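Enoyl-CoA hydratase (Geobacillus kaustophilus, PDB 2PPY) probably catalyses the reversible hydration of trans-2-enoyl-CoA thioesters to 3-hydroxyacyl-CoA, a step of fatty acid beta-oxidation. Local coordinates at residues L11-E16 with N41-D46; I22-N27 with L34-E39; G133-P138 with I181-R186. All coordinates share one frame; numbering follows the deposited sequence.

Contact 1. Residues L11-E16 with N41-D46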
loop_
_atom_site.group_PDB
_atom_site.type_symbol
_atom_site.label_atom_id
_atom_site.label_comp_id
_atom_site.label_asym_id
_atom_site.label_seq_id
_atom_site.Cartn_x
_atom_site.Cartn_y
_atom_site.Cartn_z
ATOM N N LEU A 11 33.578 11.901 13.149
ATOM C CA LEU A 11 33.624 11.965 11.699
ATOM C C LEU A 11 34.063 13.333 11.204
ATOM O O LEU A 11 34.029 14.313 11.947
ATOM C CB LEU A 11 32.236 11.611 11.139
ATOM C CG LEU A 11 31.304 12.610 10.429
ATOM C CD1 LEU A 11 29.918 11.977 10.352
ATOM C CD2 LEU A 11 31.195 13.930 11.165
ATOM N N THR A 12 34.462 13.388 9.936
ATOM C CA THR A 12 34.890 14.628 9.305
ATOM C C THR A 12 34.205 14.775 7.949
ATOM O O THR A 12 34.083 13.808 7.194
ATOM C CB THR A 12 36.420 14.652 9.098
ATOM O OG1 THR A 12 37.073 14.640 10.370
ATOM C CG2 THR A 12 36.843 15.896 8.334
ATOM N N VAL A 13 33.751 15.986 7.645
ATOM C CA VAL A 13 33.089 16.254 6.376
ATOM C C VAL A 13 33.971 17.142 5.505
ATOM O O VAL A 13 34.430 18.195 5.945
ATOM C CB VAL A 13 31.726 16.967 6.583
ATOM C CG1 VAL A 13 31.074 17.245 5.235
ATOM C CG2 VAL A 13 30.809 16.111 7.439
ATOM N N PHE A 14 34.207 16.703 4.274
ATOM C CA PHE A 14 35.013 17.449 3.313
ATOM C C PHE A 14 34.103 17.849 2.157
ATOM O O PHE A 14 33.363 17.015 1.634
ATOM C CB PHE A 14 36.152 16.578 2.770
ATOM C CG PHE A 14 37.164 16.176 3.803
ATOM C CD1 PHE A 14 38.035 17.113 4.348
ATOM C CD2 PHE A 14 37.253 14.854 4.228
ATOM C CE1 PHE A 14 38.985 16.739 5.302
ATOM C CE2 PHE A 14 38.198 14.467 5.181
ATOM C CZ PHE A 14 39.065 15.414 5.719
ATOM N N LYS A 15 34.148 19.118 1.761
ATOM C CA LYS A 15 33.320 19.594 0.659
ATOM C C LYS A 15 34.189 20.160 -0.448
ATOM O O LYS A 15 35.078 20.974 -0.194
ATOM C CB LYS A 15 32.348 20.675 1.130
ATOM C CG LYS A 15 31.278 20.195 2.102
ATOM C CD LYS A 15 30.321 21.329 2.406
ATOM C CE LYS A 15 29.303 20.955 3.467
ATOM N NZ LYS A 15 28.389 22.103 3.741
ATOM N N GLU A 16 33.922 19.737 -1.678
ATOM C CA GLU A 16 34.697 20.208 -2.810
ATOM C C GLU A 16 34.009 19.886 -4.130
ATOM O O GLU A 16 33.584 18.758 -4.360
ATOM C CB GLU A 16 36.091 19.575 -2.768
ATOM C CG GLU A 16 37.059 20.070 -3.827
ATOM C CD GLU A 16 38.470 19.552 -3.599
ATOM O OE1 GLU A 16 38.660 18.316 -3.573
ATOM O OE2 GLU A 16 39.391 20.383 -3.445
ATOM N N ASN A 41 23.760 12.771 11.729
ATOM C CA ASN A 41 22.499 13.450 11.439
ATOM C C ASN A 41 22.754 14.922 11.122
ATOM O O ASN A 41 22.164 15.480 10.199
ATOM C CB ASN A 41 21.561 13.360 12.644
ATOM C CG ASN A 41 20.243 14.064 12.401
ATOM O OD1 ASN A 41 19.440 13.638 11.573
ATOM N ND2 ASN A 41 20.019 15.157 13.115
ATOM N N ALA A 42 23.633 15.551 11.900
ATOM C CA ALA A 42 23.970 16.960 11.693
ATOM C C ALA A 42 24.628 17.167 10.332
ATOM O O ALA A 42 24.371 18.164 9.656
ATOM C CB ALA A 42 24.896 17.448 12.800
ATOM N N ALA A 43 25.480 16.224 9.937
ATOM C CA ALA A 43 26.168 16.307 8.652
ATOM C C ALA A 43 25.144 16.260 7.525
ATOM O O ALA A 43 25.237 17.002 6.544
ATOM C CB ALA A 43 27.152 15.156 8.514
ATOM N N ILE A 44 24.160 15.379 7.674
ATOM C CA ILE A 44 23.106 15.248 6.678
ATOM C C ILE A 44 22.338 16.563 6.558
ATOM O O ILE A 44 22.152 17.079 5.451
ATOM C CB ILE A 44 22.132 14.106 7.047
ATOM C CG1 ILE A 44 22.884 12.769 7.021
ATOM C CG2 ILE A 44 20.971 14.077 6.073
ATOM C CD1 ILE A 44 22.049 11.573 7.405
ATOM N N ASP A 45 21.903 17.112 7.692
ATOM C CA ASP A 45 21.168 18.377 7.676
ATOM C C ASP A 45 22.015 19.484 7.056
ATOM O O ASP A 45 21.539 20.249 6.216
ATOM C CB ASP A 45 20.745 18.794 9.090
ATOM C CG ASP A 45 19.608 17.955 9.632
ATOM O OD1 ASP A 45 18.823 17.422 8.822
ATOM O OD2 ASP A 45 19.485 17.842 10.869
ATOM N N ASP A 46 23.275 19.563 7.472
ATOM C CA ASP A 46 24.183 20.571 6.937
ATOM C C ASP A 46 24.284 20.466 5.423
ATOM O O ASP A 46 24.119 21.453 4.710
ATOM C CB ASP A 46 25.581 20.407 7.523
ATOM C CG ASP A 46 26.581 21.356 6.890
ATOM O OD1 ASP A 46 26.491 22.572 7.155
ATOM O OD2 ASP A 46 27.447 20.890 6.117
#

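Contact 2. Residues I22-N27 with L34-E39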
loop_
_atom_site.group_PDB
_atom_site.type_symbol
_atom_site.label_atom_id
_atom_site.label_comp_id
_atom_site.label_asym_id
_atom_site.label_seq_id
_atom_site.Cartn_x
_atom_site.Cartn_y
_atom_site.Cartn_z
ATOM N N ILE A 22 31.989 12.116 3.810
ATOM C CA ILE A 22 31.838 11.973 5.245
ATOM C C ILE A 22 32.770 10.842 5.653
ATOM O O ILE A 22 32.489 9.668 5.392
ATOM C CB ILE A 22 30.387 11.612 5.625
ATOM C CG1 ILE A 22 29.418 12.653 5.054
ATOM C CG2 ILE A 22 30.257 11.547 7.140
ATOM C CD1 ILE A 22 27.943 12.361 5.331
ATOM N N HIS A 23 33.895 11.200 6.265
ATOM C CA HIS A 23 34.858 10.200 6.701
ATOM C C HIS A 23 34.566 9.777 8.126
ATOM O O HIS A 23 34.405 10.614 9.009
ATOM C CB HIS A 23 36.283 10.747 6.605
ATOM C CG HIS A 23 36.779 10.894 5.201
ATOM N ND1 HIS A 23 37.814 10.137 4.693
ATOM C CD2 HIS A 23 36.378 11.706 4.194
ATOM C CE1 HIS A 23 38.029 10.479 3.435
ATOM N NE2 HIS A 23 37.172 11.429 3.109
ATOM N N LEU A 24 34.496 8.469 8.341
ATOM C CA LEU A 24 34.222 7.929 9.659
ATOM C C LEU A 24 35.524 7.525 10.357
ATOM O O LEU A 24 36.330 6.781 9.801
ATOM C CB LEU A 24 33.305 6.709 9.539
ATOM C CG LEU A 24 32.030 6.881 8.698
ATOM C CD1 LEU A 24 31.252 5.570 8.674
ATOM C CD2 LEU A 24 31.172 7.993 9.271
ATOM N N HIS A 25 35.726 8.032 11.567
ATOM C CA HIS A 25 36.909 7.713 12.360
ATOM C C HIS A 25 36.502 7.661 13.828
ATOM O O HIS A 25 36.817 8.555 14.604
ATOM C CB HIS A 25 38.022 8.759 12.149
ATOM C CG HIS A 25 37.560 10.179 12.285
ATOM N ND1 HIS A 25 37.441 11.024 11.204
ATOM C CD2 HIS A 25 37.204 10.905 13.372
ATOM C CE1 HIS A 25 37.032 12.211 11.619
ATOM N NE2 HIS A 25 36.880 12.164 12.930
ATOM N N ILE A 26 35.804 6.596 14.205
ATOM C CA ILE A 26 35.317 6.437 15.564
ATOM C C ILE A 26 36.242 5.616 16.456
ATOM O O ILE A 26 36.520 5.985 17.597
ATOM C CB ILE A 26 33.939 5.764 15.564
ATOM C CG1 ILE A 26 33.022 6.461 14.559
ATOM C CG2 ILE A 26 33.331 5.811 16.954
ATOM C CD1 ILE A 26 31.803 5.640 14.177
ATOM N N ASN A 27 36.699 4.486 15.935
ATOM C CA ASN A 27 37.578 3.600 16.683
ATOM C C ASN A 27 38.044 2.449 15.803
ATOM O O ASN A 27 37.782 2.427 14.602
ATOM C CB ASN A 27 36.868 3.059 17.942
ATOM C CG ASN A 27 35.527 2.416 17.640
ATOM O OD1 ASN A 27 35.371 1.731 16.633
ATOM N ND2 ASN A 27 34.554 2.615 18.532
ATOM N N LEU A 34 25.306 6.720 20.386
ATOM C CA LEU A 34 24.313 7.740 20.070
ATOM C C LEU A 34 24.953 9.022 19.563
ATOM O O LEU A 34 24.472 9.625 18.607
ATOM C CB LEU A 34 23.439 8.050 21.296
ATOM C CG LEU A 34 22.386 9.154 21.106
ATOM C CD1 LEU A 34 21.522 8.846 19.886
ATOM C CD2 LEU A 34 21.522 9.270 22.356
ATOM N N GLU A 35 26.041 9.439 20.203
ATOM C CA GLU A 35 26.725 10.659 19.807
ATOM C C GLU A 35 27.180 10.611 18.345
ATOM O O GLU A 35 27.148 11.626 17.648
ATOM C CB GLU A 35 27.921 10.908 20.732
ATOM C CG GLU A 35 28.522 12.295 20.618
ATOM C CD GLU A 35 27.511 13.399 20.880
ATOM O OE1 GLU A 35 26.837 13.360 21.935
ATOM O OE2 GLU A 35 27.396 14.308 20.029
ATOM N N PHE A 36 27.606 9.441 17.876
ATOM C CA PHE A 36 28.033 9.331 16.487
ATOM C C PHE A 36 26.884 9.690 15.559
ATOM O O PHE A 36 27.041 10.502 14.647
ATOM C CB PHE A 36 28.489 7.915 16.135
ATOM C CG PHE A 36 28.521 7.661 14.648
ATOM C CD1 PHE A 36 29.442 8.320 13.838
ATOM C CD2 PHE A 36 27.591 6.815 14.051
ATOM C CE1 PHE A 36 29.427 8.152 12.447
ATOM C CE2 PHE A 36 27.566 6.640 12.660
ATOM C CZ PHE A 36 28.489 7.308 11.860
ATOM N N TYR A 37 25.731 9.067 15.788
ATOM C CA TYR A 37 24.564 9.322 14.956
ATOM C C TYR A 37 24.069 10.751 15.054
ATOM O O TYR A 37 23.504 11.281 14.097
ATOM C CB TYR A 37 23.449 8.329 15.285
ATOM C CG TYR A 37 23.364 7.220 14.256
ATOM C CD1 TYR A 37 22.862 7.473 12.978
ATOM C CD2 TYR A 37 23.841 5.938 14.535
ATOM C CE1 TYR A 37 22.836 6.477 12.000
ATOM C CE2 TYR A 37 23.820 4.933 13.562
ATOM C CZ TYR A 37 23.316 5.212 12.298
ATOM O OH TYR A 37 23.281 4.228 11.335
ATOM N N LYS A 38 24.289 11.385 16.202
ATOM C CA LYS A 38 23.876 12.772 16.362
ATOM C C LYS A 38 24.739 13.621 15.430
ATOM O O LYS A 38 24.261 14.587 14.841
ATOM C CB LYS A 38 24.034 13.209 17.823
ATOM C CG LYS A 38 23.048 12.506 18.751
ATOM C CD LYS A 38 23.376 12.689 20.223
ATOM C CE LYS A 38 23.262 14.132 20.662
ATOM N NZ LYS A 38 23.536 14.257 22.122
ATOM N N GLU A 39 26.004 13.235 15.274
ATOM C CA GLU A 39 26.909 13.959 14.388
ATOM C C GLU A 39 26.602 13.636 12.926
ATOM O O GLU A 39 26.625 14.521 12.072
ATOM C CB GLU A 39 28.370 13.608 14.687
ATOM C CG GLU A 39 28.828 13.923 16.108
ATOM C CD GLU A 39 30.343 13.999 16.226
ATOM O OE1 GLU A 39 31.029 13.109 15.687
ATOM O OE2 GLU A 39 30.850 14.949 16.860
#

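Contact 3. Residues G133-P138 with I181-R186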
loop_
_atom_site.group_PDB
_atom_site.type_symbol
_atom_site.label_atom_id
_atom_site.label_comp_id
_atom_site.label_asym_id
_atom_site.label_seq_id
_atom_site.Cartn_x
_atom_site.Cartn_y
_atom_site.Cartn_z
ATOM N N GLY A 133 36.674 -7.453 2.628
ATOM C CA GLY A 133 36.367 -8.311 3.760
ATOM C C GLY A 133 34.990 -8.939 3.784
ATOM O O GLY A 133 34.536 -9.503 2.786
ATOM N N LYS A 134 34.325 -8.831 4.933
ATOM C CA LYS A 134 32.996 -9.413 5.148
ATOM C C LYS A 134 31.860 -8.400 5.112
ATOM O O LYS A 134 32.012 -7.252 5.531
ATOM C CB LYS A 134 32.933 -10.108 6.510
ATOM C CG LYS A 134 34.056 -11.079 6.829
ATOM C CD LYS A 134 33.910 -11.560 8.272
ATOM C CE LYS A 134 35.014 -12.518 8.683
ATOM N NZ LYS A 134 34.845 -12.968 10.097
ATOM N N ILE A 135 30.709 -8.844 4.624
ATOM C CA ILE A 135 29.530 -7.992 4.571
ATOM C C ILE A 135 28.321 -8.857 4.930
ATOM O O ILE A 135 28.130 -9.937 4.369
ATOM C CB ILE A 135 29.367 -7.340 3.167
ATOM C CG1 ILE A 135 28.102 -6.480 3.131
ATOM C CG2 ILE A 135 29.347 -8.412 2.087
ATOM C CD1 ILE A 135 28.042 -5.551 1.938
ATOM N N GLY A 136 27.530 -8.390 5.894
ATOM C CA GLY A 136 26.358 -9.129 6.332
ATOM C C GLY A 136 25.750 -8.581 7.614
ATOM O O GLY A 136 26.151 -7.523 8.100
ATOM N N LEU A 137 24.780 -9.307 8.163
ATOM C CA LEU A 137 24.090 -8.898 9.383
ATOM C C LEU A 137 24.133 -10.028 10.421
ATOM O O LEU A 137 23.247 -10.882 10.462
ATOM C CB LEU A 137 22.639 -8.550 9.051
ATOM C CG LEU A 137 22.380 -7.434 8.027
ATOM C CD1 LEU A 137 20.900 -7.390 7.684
ATOM C CD2 LEU A 137 22.837 -6.095 8.576
ATOM N N PRO A 138 25.169 -10.041 11.277
ATOM C CA PRO A 138 25.308 -11.081 12.300
ATOM C C PRO A 138 24.630 -10.840 13.652
ATOM O O PRO A 138 24.893 -11.569 14.604
ATOM C CB PRO A 138 26.819 -11.205 12.438
ATOM C CG PRO A 138 27.255 -9.783 12.316
ATOM C CD PRO A 138 26.410 -9.251 11.164
ATOM N N ILE A 181 24.346 -10.952 -5.761
ATOM C CA ILE A 181 22.970 -10.923 -5.269
ATOM C C ILE A 181 22.394 -9.505 -5.255
ATOM O O ILE A 181 21.251 -9.294 -4.841
ATOM C CB ILE A 181 22.839 -11.532 -3.858
ATOM C CG1 ILE A 181 23.601 -10.683 -2.839
ATOM C CG2 ILE A 181 23.343 -12.965 -3.867
ATOM C CD1 ILE A 181 23.390 -11.138 -1.395
ATOM N N GLY A 182 23.185 -8.540 -5.713
ATOM C CA GLY A 182 22.724 -7.163 -5.755
ATOM C C GLY A 182 22.875 -6.384 -4.460
ATOM O O GLY A 182 22.274 -5.322 -4.306
ATOM N N LEU A 183 23.676 -6.896 -3.530
ATOM C CA LEU A 183 23.890 -6.215 -2.253
ATOM C C LEU A 183 24.726 -4.946 -2.448
ATOM O O LEU A 183 24.564 -3.969 -1.718
ATOM C CB LEU A 183 24.594 -7.145 -1.264
ATOM C CG LEU A 183 24.149 -7.082 0.202
ATOM C CD1 LEU A 183 25.278 -7.604 1.073
ATOM C CD2 LEU A 183 23.788 -5.672 0.615
ATOM N N VAL A 184 25.642 -4.978 -3.413
ATOM C CA VAL A 184 26.470 -3.813 -3.735
ATOM C C VAL A 184 26.280 -3.583 -5.222
ATOM O O VAL A 184 25.884 -4.508 -5.935
ATOM C CB VAL A 184 27.984 -4.048 -3.440
ATOM C CG1 VAL A 184 28.177 -4.351 -1.961
ATOM C CG2 VAL A 184 28.537 -5.186 -4.308
ATOM N N ASN A 185 26.548 -2.364 -5.689
ATOM C CA ASN A 185 26.393 -2.033 -7.110
ATOM C C ASN A 185 27.681 -2.171 -7.915
ATOM O O ASN A 185 27.642 -2.308 -9.138
ATOM C CB ASN A 185 25.882 -0.602 -7.275
ATOM C CG ASN A 185 24.637 -0.336 -6.463
ATOM O OD1 ASN A 185 24.706 -0.114 -5.254
ATOM N ND2 ASN A 185 23.484 -0.369 -7.124
ATOM N N ARG A 186 28.816 -2.114 -7.232
ATOM C CA ARG A 186 30.112 -2.219 -7.893
ATOM C C ARG A 186 31.147 -2.836 -6.975
ATOM O O ARG A 186 31.102 -2.656 -5.759
ATOM C CB ARG A 186 30.634 -0.835 -8.287
ATOM C CG ARG A 186 29.782 -0.051 -9.252
ATOM C CD ARG A 186 30.168 -0.325 -10.687
ATOM N NE ARG A 186 29.552 0.653 -11.577
ATOM C CZ ARG A 186 28.241 0.771 -11.762
ATOM N NH1 ARG A 186 27.401 -0.037 -11.123
ATOM N NH2 ARG A 186 27.771 1.706 -12.573
#

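Contact 1. Residues L11-E16 with N41-D46
K15 and D46 reach toward each other from opposite directions and form a salt bridge, with K15 NZ 2.8 Å from D46 OD2. The ammonium meets this oxygen on its syn side, yet 30° out of the carboxylate plane. D46 OD1 stays 3.9 Å from K15 NZ, so a single carboxylate oxygen does the gripping, and K15 CE passes alongside it at 3.2 Å from D46 OD2. The lysine spans the gap because its chain runs fully extended beyond CG. On the helix, D46 has CG anti to the backbone N (chi1 175°), which carries the carboxylate outward to meet it. D50 makes a second salt bridge to K15 NZ, so one ammonium serves two acidic groups. With a methionine in place of K15, D46 and D50 would probably lose the positive charge they share, leaving two carboxylates without their mate. The other point of touch is apolar and more deeply buried: V13 CG2 rests 3.9 Å from A43 CB. V13 and K15 alternate along the strand and so face the helix together, while A43 and D46, three residues apart, lie on one helix face. The backbone bond from D46 N to A42 O (2.8 Å) keeps D46 within the helical turn. Away from the strand, N41 and D45 both bond to K96 of helix 80-99, against which I44 also packs. Strand 11-16 itself runs between antiparallel neighbours, pairing with strand 4-7 through V13 and K15 and with strand 19-24 through T12 and F14, so the contact lays helix 34-48 against the N-terminal part of the main sheet.

Contact 2. Residues I22-N27 with L34-E39
F36 is met by two aliphatic side chains, I26 over one ring face and L24 at the ring edge. I26 CD1 sits 3.9 Å from the centroid of the F36 ring, 23° off the ring normal, a CH-pi contact displaced toward the rim so that F36 CD1 is nearest, 3.6 Å from I26 CD1. F36 sends its ring out from the helix toward L24 and I26, since its chi1 of 162° sets CG anti to the backbone N. The isoleucine answers with a near-extended CG1-CD1 branch, which crosses the phenylalanine at about a right angle. The CB of L24 points neither at the helix nor away from it, and its CD2 branch does the bridging: CD1 continues the chain (chi2 179°), whereas L24 CD2 lies near the ring plane, 3.6 Å from F36 CE1. M119 of helix 115-121 touches both L24 and F36, and a hydrogen bond from F36 N to D33 OD1 holds the start of the helix. The two segments belong to the beta-alpha-beta unit of strand 19-24, helix 34-48 and strand 55-60. No hydrogen bond crosses; this is a largely buried hydrocarbon contact, held by dispersion and one methyl on a pi face.

Contact 3. Residues G133-P138 with I181-R186
I135 and L183 point at each other tip to tip, their terminal methyls meeting with I135 CD1 3.6 Å from L183 CD1. The same leucine methyl also lies 3.7 Å from I135 CG1, so it sits against the last bond of the isoleucine rather than at a single point. I135 can reach this far because CG1 is anti to the backbone N (chi1 179°) and the branch continues nearly straight to CD1. L183 holds a chi1 of -141°, away from the staggered values, and its long branch ends in the CD1 that does the touching. V184 comes in at a slant from the next residue: its CG1, anti to the carbonyl carbon, lies 4.1 Å from I135 CD1. One isoleucine methyl therefore meets two consecutive residues of the other segment.

The chain arrives at L183 through G182, whose positive phi ends helix 175-181 in a Schellman motif. Beyond the apolar cluster, R186 NH1 turns back to donate to N185 O at 3.0 Å with an N-H...O angle of 156°; the oxygen lies in the guanidinium plane, while the donor stands above the carbonyl plane. The same NH1 makes a salt bridge to D165 of a neighbouring subunit. On the other segment, I135 lies in a short strand that pairs with strand 111-113 through T112. M128 of strand 125-129 and L117 of helix 115-121 also touch I135, while L154 and L157 of helix 150-158 pack on L183. The contact thus joins the short two-stranded sheet to the loop leading into strand 186-188. Its three touching residues are buried and wholly aliphatic, so it rests on shape and exclusion of water, while N185 ND2 bonds to S161 of that neighbouring subunit and OD1 to R126 of its own chain.

Overall arrangement
Contacts 1 and 2 are adjoining parts of one layer, their centres 10 Å apart. Both place helix 34-48 against the main sheet, contact 1 on strand 11-16, contact 2 on the end of strand 19-24 and the loop that follows; a probable hydrogen bond from H23 N to T12 O (2.8 Å) joins these antiparallel neighbours. Along the chain, contact 2 falls between the two segments of contact 1. Contact 3 comes later, its centre 25 Å from contact 1's and 21 Å from contact 2's. The first two lie where helix 34-48 meets the N-terminal strands of this crotonase-like fold; the third joins strand 135-136 to the loop before strand 186-188, at the sheet's other end.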